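Local coordinates for protein 6-carboxyhexanoate--CoA ligase (Aquifex aeolicus, PDB 5TVA) that belongs to the 6-carboxyhexanoate--CoA ligase (BioW) family and holds coenzyme A and adenosine monophosphate in a mixed alpha/beta chain, at residues E149-E154 against R159-L164; A94-E99 against V116-E121; E21-K26 against Q233-I238. One frame throughout, in Å; residues are numbered along the deposited sequence.

Contact 1. Residues E149-E154 against R159-L164; sequences EKLLKE and RTVDAL. With COA (coenzyme A), chain D.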
loop_
_atom_site.group_PDB
_atom_site.type_symbol
_atom_site.label_atom_id
_atom_site.label_comp_id
_atom_site.label_asym_id
_atom_site.label_seq_id
_atom_site.Cartn_x
_atom_site.Cartn_y
_atom_site.Cartn_z
ATOM N N GLU A 149 8.470 -13.233 11.163
ATOM C CA GLU A 149 9.702 -13.501 11.903
ATOM C C GLU A 149 10.908 -13.390 10.980
ATOM O O GLU A 149 11.923 -12.769 11.338
ATOM C CB GLU A 149 9.665 -14.875 12.592
ATOM C CG GLU A 149 10.889 -15.095 13.568
ATOM C CD GLU A 149 10.829 -16.423 14.362
ATOM O OE1 GLU A 149 9.954 -16.590 15.243
ATOM O OE2 GLU A 149 11.646 -17.326 14.083
ATOM N N LYS A 150 10.799 -13.954 9.777
ATOM C CA LYS A 150 11.904 -13.898 8.828
ATOM C C LYS A 150 12.271 -12.462 8.500
ATOM O O LYS A 150 13.436 -12.068 8.621
ATOM C CB LYS A 150 11.549 -14.668 7.555
ATOM C CG LYS A 150 12.666 -14.728 6.524
ATOM C CD LYS A 150 12.590 -16.036 5.743
ATOM C CE LYS A 150 13.883 -16.327 4.989
ATOM N NZ LYS A 150 14.163 -15.344 3.897
ATOM N N LEU A 151 11.291 -11.651 8.097
ATOM C CA LEU A 151 11.635 -10.291 7.696
ATOM C C LEU A 151 12.148 -9.464 8.864
ATOM O O LEU A 151 13.033 -8.619 8.673
ATOM C CB LEU A 151 10.451 -9.605 7.029
ATOM C CG LEU A 151 9.985 -10.360 5.779
ATOM C CD1 LEU A 151 8.818 -9.656 5.116
ATOM C CD2 LEU A 151 11.144 -10.547 4.804
ATOM N N LEU A 152 11.604 -9.672 10.066
ATOM C CA LEU A 152 12.114 -8.933 11.216
ATOM C C LEU A 152 13.604 -9.203 11.396
ATOM O O LEU A 152 14.393 -8.262 11.538
ATOM C CB LEU A 152 11.326 -9.281 12.488
ATOM C CG LEU A 152 9.911 -8.674 12.553
ATOM C CD1 LEU A 152 9.072 -9.171 13.734
ATOM C CD2 LEU A 152 9.967 -7.144 12.523
ATOM N N LYS A 153 14.015 -10.474 11.294
ATOM C CA LYS A 153 15.404 -10.809 11.566
ATOM C C LYS A 153 16.325 -10.353 10.448
ATOM O O LYS A 153 17.519 -10.139 10.694
ATOM C CB LYS A 153 15.568 -12.310 11.837
ATOM C CG LYS A 153 15.813 -13.173 10.624
ATOM C CD LYS A 153 16.307 -14.573 11.031
ATOM C CE LYS A 153 17.829 -14.660 10.987
ATOM N NZ LYS A 153 18.383 -14.765 9.595
ATOM N N GLU A 154 15.806 -10.157 9.242
ATOM C CA GLU A 154 16.627 -9.514 8.227
ATOM C C GLU A 154 16.722 -8.006 8.425
ATOM O O GLU A 154 17.420 -7.344 7.648
ATOM C CB GLU A 154 16.093 -9.839 6.836
ATOM C CG GLU A 154 16.277 -11.310 6.423
ATOM C CD GLU A 154 15.446 -11.663 5.191
ATOM O OE1 GLU A 154 14.787 -10.755 4.650
ATOM O OE2 GLU A 154 15.430 -12.845 4.772
ATOM N N ARG A 159 6.030 -2.353 9.556
ATOM C CA ARG A 159 5.443 -1.595 8.454
ATOM C C ARG A 159 5.922 -2.129 7.113
ATOM O O ARG A 159 5.142 -2.207 6.149
ATOM C CB ARG A 159 5.760 -0.110 8.594
ATOM C CG ARG A 159 5.292 0.429 9.905
ATOM C CD ARG A 159 5.095 1.918 9.870
ATOM N NE ARG A 159 3.922 2.269 9.083
ATOM C CZ ARG A 159 3.058 3.221 9.424
ATOM N NH1 ARG A 159 3.235 3.890 10.564
ATOM N NH2 ARG A 159 2.015 3.485 8.639
ATOM N N THR A 160 7.191 -2.538 7.041
ATOM C CA THR A 160 7.682 -3.170 5.826
ATOM C C THR A 160 6.917 -4.452 5.535
ATOM O O THR A 160 6.494 -4.695 4.394
ATOM C CB THR A 160 9.181 -3.444 5.941
ATOM O OG1 THR A 160 9.847 -2.200 6.125
ATOM C CG2 THR A 160 9.695 -4.097 4.665
ATOM N N VAL A 161 6.722 -5.283 6.559
ATOM C CA VAL A 161 5.981 -6.528 6.367
ATOM C C VAL A 161 4.622 -6.245 5.743
ATOM O O VAL A 161 4.214 -6.913 4.786
ATOM C CB VAL A 161 5.857 -7.283 7.705
ATOM C CG1 VAL A 161 4.966 -8.505 7.560
ATOM C CG2 VAL A 161 7.261 -7.678 8.223
ATOM N N ASP A 162 3.918 -5.226 6.252
ATOM C CA ASP A 162 2.567 -4.915 5.780
ATOM C C ASP A 162 2.583 -4.311 4.378
ATOM O O ASP A 162 1.797 -4.715 3.515
ATOM C CB ASP A 162 1.888 -3.946 6.745
ATOM C CG ASP A 162 1.437 -4.610 8.018
ATOM O OD1 ASP A 162 1.395 -5.866 8.066
ATOM O OD2 ASP A 162 1.147 -3.855 8.977
ATOM N N ALA A 163 3.463 -3.328 4.138
ATOM C CA ALA A 163 3.496 -2.646 2.847
ATOM C C ALA A 163 3.946 -3.572 1.720
ATOM O O ALA A 163 3.428 -3.474 0.595
ATOM C CB ALA A 163 4.389 -1.402 2.921
ATOM N N LEU A 164 4.871 -4.491 1.998
ATOM C CA LEU A 164 5.290 -5.445 0.975
ATOM C C LEU A 164 4.106 -6.249 0.453
ATOM O O LEU A 164 3.939 -6.405 -0.759
ATOM C CB LEU A 164 6.363 -6.392 1.514
ATOM C CG LEU A 164 7.811 -5.944 1.306
ATOM C CD1 LEU A 164 8.775 -6.713 2.209
ATOM C CD2 LEU A 164 8.193 -6.105 -0.170
HETATM N N1A COA D . -8.275 4.668 5.464
HETATM C C2A COA D . -9.260 5.540 5.726
HETATM N N3A COA D . -10.523 5.149 5.838
HETATM C C4A COA D . -10.856 3.855 5.662
HETATM C C5A COA D . -9.860 2.915 5.386
HETATM C C6A COA D . -8.525 3.384 5.295
HETATM N N6A COA D . -7.415 2.396 4.980
HETATM N N7A COA D . -10.430 1.713 5.275
HETATM C C8A COA D . -11.727 1.864 5.465
HETATM N N9A COA D . -11.993 3.144 5.732
HETATM C C1B COA D . -13.411 3.580 5.895
HETATM C C2B COA D . -13.897 4.740 6.054
HETATM O O2B COA D . -13.309 5.778 5.205
HETATM C C3B COA D . -15.326 4.269 5.317
HETATM O O3B COA D . -15.007 4.085 3.912
HETATM P P3B COA D . -15.460 5.018 2.590
HETATM O O7A COA D . -15.845 4.053 1.511
HETATM O O8A COA D . -16.596 5.951 2.882
HETATM O O9A COA D . -14.302 5.838 2.084
HETATM C C4B COA D . -15.645 3.147 5.897
HETATM O O4B COA D . -14.386 2.703 6.713
HETATM C C5B COA D . -16.071 1.954 4.914
HETATM O O5B COA D . -14.954 1.354 4.352
HETATM P P1A COA D . -14.826 -0.274 3.983
HETATM O O1A COA D . -14.469 -0.420 2.497
HETATM O O2A COA D . -16.075 -1.057 4.308
HETATM O O3A COA D . -13.550 -0.867 4.838
HETATM P P2A COA D . -13.284 -2.464 5.304
HETATM O O4A COA D . -14.119 -2.683 6.573
HETATM O O5A COA D . -13.802 -3.450 4.247
HETATM O O6A COA D . -11.631 -2.630 5.611
HETATM C CBP COA D . -9.096 -2.222 5.325
HETATM C CCP COA D . -10.591 -2.075 4.742
HETATM C CDP COA D . -8.901 -1.240 6.511
HETATM C CEP COA D . -8.940 -3.615 5.972
HETATM C CAP COA D . -7.991 -1.966 4.159
HETATM O OAP COA D . -7.489 -0.682 4.162
HETATM C C9P COA D . -6.738 -2.887 4.198
HETATM O O9P COA D . -6.695 -3.927 3.576
HETATM N N8P COA D . -5.565 -2.511 4.981
HETATM C C7P COA D . -4.355 -3.392 5.058
HETATM C C6P COA D . -3.110 -2.736 4.477
HETATM C C5P COA D . -2.641 -1.430 5.210
HETATM O O5P COA D . -3.392 -0.568 5.473
HETATM N N4P COA D . -1.201 -1.299 5.549
HETATM C C3P COA D . -0.720 -0.058 6.284
HETATM C C2P COA D . 0.808 0.005 6.173
HETATM S S1P COA D . 1.157 -0.117 4.392
#
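Leu151 lies against two side chains of the facing helix, Val161 and Leu164. Its CB sits 3.9 Å from Val161 CG2, and that same methyl also meets Leu151 CD1 at 4.0 Å, so one valine branch covers both the root and one tip of the leucine. Leu151 CD1 reaches further to touch Leu164 CD1 methyl to methyl at 4.1 Å. The valine is turned with CG1 anti to the backbone N (chi1 174°), which leaves CG2 as the branch facing Leu151. The three side chains are buried and purely apolar where they meet. Two consecutive helices meet here: helix 144-153 passes through a short connection into helix 158-173, and the leucine-valine pair marks where the two backbones come nearest, with 6.9 Å between Leu151 CA and Val161 CA. On the outer side of the first helix, Lys150 NZ forms a salt bridge of 2.9 Å with Glu154 OE2, meeting that oxygen nearly along its C-O axis. The second helix turns another flank to coenzyme A: Ala163 CB is 3.8 Å from S1P of the ligand, and Asp162 CB packs near its C2P. The Asp162 carboxylate is held by two arginines, Arg144 through OD1 and Arg39 through OD2. Leu164 also packs on Phe61 and on Tyr199 of strand 198-203.

Contact 2. Residues A94-E99 against V116-E121; sequences AKKAVE and VLMDIE
Met118 lays the end of its side chain over the backbone and methyl of Ala97. The sulfur approaches the alanine from the strand side, with Met118 SD 4.0 Å from Ala97 CB, while the terminal methyl slides along the main chain: Met118 CE is 3.9 Å from Ala97 N and 4.0 Å from Ala97 CA. The thioether reaches this place by running out nearly straight, CG anti to the backbone N (chi1 170°), and then bending at its last torsion (chi3 -64°). With just a methyl at Ala97, the methionine end lies against the helix backbone itself. Lys96 adds a lesser touch, its CG lying 4.3 Å from Met118 CE; the rest of the lysine leads away, and its NZ makes a long salt bridge of 3.7 Å with Glu99 OE1. The contact is therefore apolar beneath and charged along its outer margin. At the end of the strand the chain turns at Asp119, whose OD1 accepts the backbone N of Glu121 at 3.0 Å in an Asx turn, the donor lying 19° out of the carboxylate plane on the anti side. Strand 116-119 is an outermost strand of the mixed six-stranded sheet, hydrogen-bonded through Val116 and Met118 to strand 214-219. Helix 91-102 packs across that margin: Met118 also touches Val93 and Ile100 of the helix and Val216 and Phe218 of the neighbouring strand, Ala97 rests on Phe218, and Ala94 continues the packing to Val81 and Leu84 of helix 73-85.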
loop_
_atom_site.group_PDB
_atom_site.type_symbol
_atom_site.label_atom_id
_atom_site.label_comp_id
_atom_site.label_asym_id
_atom_site.label_seq_id
_atom_site.Cartn_x
_atom_site.Cartn_y
_atom_site.Cartn_z
ATOM N N ALA A 94 5.985 10.651 -13.736
ATOM C CA ALA A 94 6.511 10.378 -12.402
ATOM C C ALA A 94 6.536 11.644 -11.551
ATOM O O ALA A 94 6.201 11.603 -10.360
ATOM C CB ALA A 94 7.908 9.759 -12.498
ATOM N N LYS A 95 6.882 12.789 -12.157
ATOM C CA LYS A 95 7.019 14.025 -11.386
ATOM C C LYS A 95 5.669 14.548 -10.915
ATOM O O LYS A 95 5.560 15.080 -9.802
ATOM C CB LYS A 95 7.756 15.091 -12.206
ATOM C CG LYS A 95 9.276 14.879 -12.267
ATOM C CD LYS A 95 9.908 15.563 -13.473
ATOM C CE LYS A 95 9.920 17.072 -13.336
ATOM N NZ LYS A 95 10.793 17.533 -12.223
ATOM N N LYS A 96 4.623 14.399 -11.739
ATOM C CA LYS A 96 3.307 14.893 -11.343
ATOM C C LYS A 96 2.734 14.069 -10.198
ATOM O O LYS A 96 2.080 14.616 -9.298
ATOM C CB LYS A 96 2.348 14.904 -12.537
ATOM C CG LYS A 96 0.921 15.320 -12.156
ATOM C CD LYS A 96 0.291 16.257 -13.181
ATOM C CE LYS A 96 0.594 17.726 -12.854
ATOM N NZ LYS A 96 -0.398 18.336 -11.911
ATOM N N ALA A 97 2.971 12.756 -10.212
ATOM C CA ALA A 97 2.683 11.931 -9.042
ATOM C C ALA A 97 3.300 12.522 -7.776
ATOM O O ALA A 97 2.589 12.817 -6.809
ATOM C CB ALA A 97 3.191 10.509 -9.267
ATOM N N VAL A 98 4.633 12.698 -7.766
ATOM C CA VAL A 98 5.315 13.272 -6.594
ATOM C C VAL A 98 4.697 14.616 -6.222
ATOM O O VAL A 98 4.436 14.899 -5.045
ATOM C CB VAL A 98 6.830 13.414 -6.860
ATOM C CG1 VAL A 98 7.477 14.261 -5.783
ATOM C CG2 VAL A 98 7.515 12.049 -6.926
ATOM N N GLU A 99 4.441 15.454 -7.231
ATOM C CA GLU A 99 3.835 16.759 -6.997
ATOM C C GLU A 99 2.482 16.631 -6.303
ATOM O O GLU A 99 2.162 17.423 -5.407
ATOM C CB GLU A 99 3.697 17.499 -8.332
ATOM C CG GLU A 99 3.115 18.907 -8.227
ATOM C CD GLU A 99 2.823 19.554 -9.589
ATOM O OE1 GLU A 99 3.023 18.895 -10.641
ATOM O OE2 GLU A 99 2.383 20.728 -9.597
ATOM N N VAL A 116 -4.338 7.169 -5.478
ATOM C CA VAL A 116 -4.534 7.736 -6.809
ATOM C C VAL A 116 -4.280 6.662 -7.860
ATOM O O VAL A 116 -3.307 5.898 -7.769
ATOM C CB VAL A 116 -3.577 8.924 -7.035
ATOM C CG1 VAL A 116 -3.595 9.381 -8.508
ATOM C CG2 VAL A 116 -3.882 10.090 -6.085
ATOM N N LEU A 117 -5.150 6.609 -8.885
ATOM C CA LEU A 117 -4.928 5.797 -10.089
ATOM C C LEU A 117 -4.486 6.744 -11.201
ATOM O O LEU A 117 -5.302 7.484 -11.766
ATOM C CB LEU A 117 -6.189 5.028 -10.490
ATOM C CG LEU A 117 -6.622 3.941 -9.501
ATOM C CD1 LEU A 117 -7.976 3.405 -9.837
ATOM C CD2 LEU A 117 -5.622 2.813 -9.468
ATOM N N MET A 118 -3.198 6.718 -11.524
ATOM C CA MET A 118 -2.633 7.635 -12.507
ATOM C C MET A 118 -2.397 6.935 -13.840
ATOM O O MET A 118 -1.717 5.898 -13.898
ATOM C CB MET A 118 -1.326 8.242 -11.994
ATOM C CG MET A 118 -0.564 9.013 -13.058
ATOM S SD MET A 118 0.641 10.173 -12.388
ATOM C CE MET A 118 -0.445 11.301 -11.516
ATOM N N ASP A 119 -2.950 7.518 -14.909
ATOM C CA ASP A 119 -2.651 7.119 -16.283
ATOM C C ASP A 119 -1.150 7.184 -16.571
ATOM O O ASP A 119 -0.591 8.284 -16.583
ATOM C CB ASP A 119 -3.432 8.038 -17.240
ATOM C CG ASP A 119 -3.533 7.489 -18.656
ATOM O OD1 ASP A 119 -2.539 6.935 -19.164
ATOM O OD2 ASP A 119 -4.636 7.602 -19.259
ATOM N N ILE A 120 -0.489 6.035 -16.810
ATOM C CA ILE A 120 0.961 6.028 -17.061
ATOM C C ILE A 120 1.325 6.976 -18.185
ATOM O O ILE A 120 2.391 7.608 -18.168
ATOM C CB ILE A 120 1.472 4.620 -17.420
ATOM C CG1 ILE A 120 0.520 3.937 -18.407
ATOM C CG2 ILE A 120 1.981 3.835 -16.199
ATOM C CD1 ILE A 120 0.955 2.555 -18.761
ATOM N N GLU A 121 0.471 7.040 -19.214
ATOM C CA GLU A 121 0.811 7.763 -20.429
ATOM C C GLU A 121 0.618 9.261 -20.273
ATOM O O GLU A 121 1.401 10.033 -20.827
ATOM C CB GLU A 121 -0.022 7.231 -21.597
ATOM C CG GLU A 121 0.240 5.765 -21.914
ATOM C CD GLU A 121 -0.693 5.214 -23.002
ATOM O OE1 GLU A 121 -1.912 5.512 -22.983
ATOM O OE2 GLU A 121 -0.201 4.485 -23.887
#

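Contact 3. Residues E21-K26 against Q233-I238; sequences ERIVKK and QKVVLI
Ile23 is the side chain on which both partners of the other segment converge, and it offers a different part of itself to each. Its branching carbon and CG2 meet Leu237: Leu237 CD2 stands 3.9 Å from Ile23 CB and 4.0 Å from Ile23 CG2, a single leucine methyl resting against both the branch point and the short CG2 branch. The longer branch goes to Val235, where Ile23 CD1 and Val235 CG1 touch at 4.0 Å. The isoleucine can serve both because its CG1 lies anti to the carbonyl carbon (chi1 -52°) and the chain then runs extended to CD1 (chi2 173°), carrying that methyl across to the valine. Both pairs meet at a slant, methyl against methyl or methyl against branch. Between them Val236 turns its CB away; of Val236 it is the carbonyl oxygen that comes closest, 4.5 Å from Ile23 CD1. The Leu237 side chain leaves its backbone obliquely, but its end swings in to close the contact.

Two sheets are joined here. Strand 15-25 is an outermost strand of the antiparallel three-stranded sheet, and strand 236-239 is the middle one of the parallel three-stranded sheet, with Leu3 of strand 3-12 touching both Ile23 and Leu237. Arg22 NH1 donates to Glu21 O at 2.8 Å from above the carbonyl plane, and its NH2 makes a salt bridge with Glu35. The Glu21 carboxylate accepts from His138 N and is hydrogen-bonded to Ser5, next to coenzyme A, which touches this residue. With only saturated carbons meeting between the side chains, the two segments are probably held by shape and the exclusion of water; a directed link between the sheets runs alongside, from Ile23 N to Asp140 OD2 on strand 139-141.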
loop_
_atom_site.group_PDB
_atom_site.type_symbol
_atom_site.label_atom_id
_atom_site.label_comp_id
_atom_site.label_asym_id
_atom_site.label_seq_id
_atom_site.Cartn_x
_atom_site.Cartn_y
_atom_site.Cartn_z
ATOM N N GLU A 21 -6.139 -6.520 7.661
ATOM C CA GLU A 21 -6.871 -7.677 7.182
ATOM C C GLU A 21 -6.021 -8.923 7.367
ATOM O O GLU A 21 -4.795 -8.881 7.189
ATOM C CB GLU A 21 -7.271 -7.520 5.701
ATOM C CG GLU A 21 -7.968 -8.742 5.104
ATOM C CD GLU A 21 -8.631 -8.431 3.753
ATOM O OE1 GLU A 21 -8.513 -7.283 3.277
ATOM O OE2 GLU A 21 -9.302 -9.331 3.194
ATOM N N ARG A 22 -6.677 -10.016 7.760
ATOM C CA ARG A 22 -6.077 -11.342 7.824
ATOM C C ARG A 22 -6.980 -12.333 7.096
ATOM O O ARG A 22 -8.207 -12.261 7.203
ATOM C CB ARG A 22 -5.884 -11.796 9.284
ATOM C CG ARG A 22 -5.039 -10.833 10.108
ATOM C CD ARG A 22 -3.546 -11.026 9.859
ATOM N NE ARG A 22 -2.763 -10.096 10.691
ATOM C CZ ARG A 22 -2.409 -8.870 10.312
ATOM N NH1 ARG A 22 -2.729 -8.424 9.095
ATOM N NH2 ARG A 22 -1.713 -8.099 11.134
ATOM N N ILE A 23 -6.377 -13.272 6.374
ATOM C CA ILE A 23 -7.113 -14.307 5.662
ATOM C C ILE A 23 -6.551 -15.625 6.149
ATOM O O ILE A 23 -5.381 -15.927 5.896
ATOM C CB ILE A 23 -6.971 -14.185 4.136
ATOM C CG1 ILE A 23 -7.307 -12.773 3.692
ATOM C CG2 ILE A 23 -7.824 -15.219 3.445
ATOM C CD1 ILE A 23 -7.036 -12.518 2.230
ATOM N N VAL A 24 -7.369 -16.412 6.847
ATOM C CA VAL A 24 -6.872 -17.563 7.590
ATOM C C VAL A 24 -7.884 -18.702 7.534
ATOM O O VAL A 24 -9.063 -18.510 7.211
ATOM C CB VAL A 24 -6.561 -17.208 9.071
ATOM C CG1 VAL A 24 -5.542 -16.075 9.157
ATOM C CG2 VAL A 24 -7.833 -16.829 9.827
ATOM N N LYS A 25 -7.386 -19.896 7.883
ATOM C CA LYS A 25 -8.226 -21.065 8.128
ATOM C C LYS A 25 -9.076 -20.865 9.378
ATOM O O LYS A 25 -8.699 -20.132 10.294
ATOM C CB LYS A 25 -7.356 -22.314 8.312
ATOM C CG LYS A 25 -6.715 -22.834 7.042
ATOM C CD LYS A 25 -5.611 -23.854 7.345
ATOM C CE LYS A 25 -5.085 -24.478 6.053
ATOM N NZ LYS A 25 -3.669 -24.925 6.160
ATOM N N LYS A 26 -10.220 -21.562 9.426
ATOM C CA LYS A 26 -11.146 -21.404 10.547
ATOM C C LYS A 26 -10.467 -21.664 11.886
ATOM O O LYS A 26 -10.792 -21.018 12.888
ATOM C CB LYS A 26 -12.353 -22.335 10.394
ATOM C CG LYS A 26 -13.232 -22.409 11.654
ATOM C CD LYS A 26 -14.605 -23.005 11.367
ATOM C CE LYS A 26 -15.575 -22.742 12.517
ATOM N NZ LYS A 26 -15.893 -21.280 12.711
ATOM N N GLN A 233 -11.432 -6.915 -5.200
ATOM C CA GLN A 233 -12.275 -8.096 -5.092
ATOM C C GLN A 233 -11.494 -9.408 -5.116
ATOM O O GLN A 233 -11.890 -10.363 -4.451
ATOM C CB GLN A 233 -13.333 -8.100 -6.218
ATOM C CG GLN A 233 -14.289 -6.896 -6.162
ATOM C CD GLN A 233 -15.503 -6.980 -7.128
ATOM O OE1 GLN A 233 -15.644 -7.916 -7.927
ATOM N NE2 GLN A 233 -16.372 -5.984 -7.047
ATOM N N LYS A 234 -10.414 -9.514 -5.874
ATOM C CA LYS A 234 -9.755 -10.807 -5.962
ATOM C C LYS A 234 -8.991 -11.117 -4.662
ATOM O O LYS A 234 -8.415 -10.229 -4.029
ATOM C CB LYS A 234 -8.828 -10.832 -7.173
ATOM C CG LYS A 234 -8.218 -12.196 -7.446
ATOM C CD LYS A 234 -7.510 -12.228 -8.787
ATOM C CE LYS A 234 -6.589 -13.434 -8.887
ATOM N NZ LYS A 234 -7.303 -14.713 -8.659
ATOM N N VAL A 235 -9.027 -12.377 -4.241
ATOM C CA VAL A 235 -8.457 -12.806 -2.970
ATOM C C VAL A 235 -7.127 -13.485 -3.259
ATOM O O VAL A 235 -7.081 -14.506 -3.962
ATOM C CB VAL A 235 -9.412 -13.736 -2.201
ATOM C CG1 VAL A 235 -8.752 -14.234 -0.917
ATOM C CG2 VAL A 235 -10.699 -13.011 -1.858
ATOM N N VAL A 236 -6.046 -12.905 -2.740
ATOM C CA VAL A 236 -4.684 -13.336 -3.042
ATOM C C VAL A 236 -3.933 -13.605 -1.746
ATOM O O VAL A 236 -3.822 -12.718 -0.894
ATOM C CB VAL A 236 -3.934 -12.285 -3.872
ATOM C CG1 VAL A 236 -2.497 -12.714 -4.068
ATOM C CG2 VAL A 236 -4.625 -12.093 -5.195
ATOM N N LEU A 237 -3.413 -14.821 -1.603
ATOM C CA LEU A 237 -2.434 -15.156 -0.580
ATOM C C LEU A 237 -1.048 -15.100 -1.201
ATOM O O LEU A 237 -0.833 -15.635 -2.290
ATOM C CB LEU A 237 -2.670 -16.550 -0.001
ATOM C CG LEU A 237 -4.024 -16.821 0.643
ATOM C CD1 LEU A 237 -4.029 -18.219 1.179
ATOM C CD2 LEU A 237 -4.301 -15.826 1.754
ATOM N N ILE A 238 -0.110 -14.470 -0.501
ATOM C CA ILE A 238 1.249 -14.270 -0.989
ATOM C C ILE A 238 2.184 -15.171 -0.204
ATOM O O ILE A 238 2.169 -15.164 1.033
ATOM C CB ILE A 238 1.674 -12.804 -0.864
ATOM C CG1 ILE A 238 0.693 -11.941 -1.655
ATOM C CG2 ILE A 238 3.106 -12.650 -1.328
ATOM C CD1 ILE A 238 0.605 -10.523 -1.160
#

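How the contacts relate
Contact 3 joins segments more than 200 residues apart in the chain, and both other contacts fall within the span it encloses. Contact 1 and contact 3 are neighbours, with nearest atoms about 5 Å apart and centres 18 Å apart; helix 158-173 links them, since Phe168, Lys169 and Phe172 pack on residues of 233-238. Both also border coenzyme A, through Ala163 in contact 1 and Glu21 in contact 3. Contact 2 lies on the other side of the chain's centre, 27 Å from contact 1 and 29 Å from contact 3 between centres. Its Met118 side chain is about 13 Å from adenosine monophosphate, whose pocket includes Arg159 of contact 1.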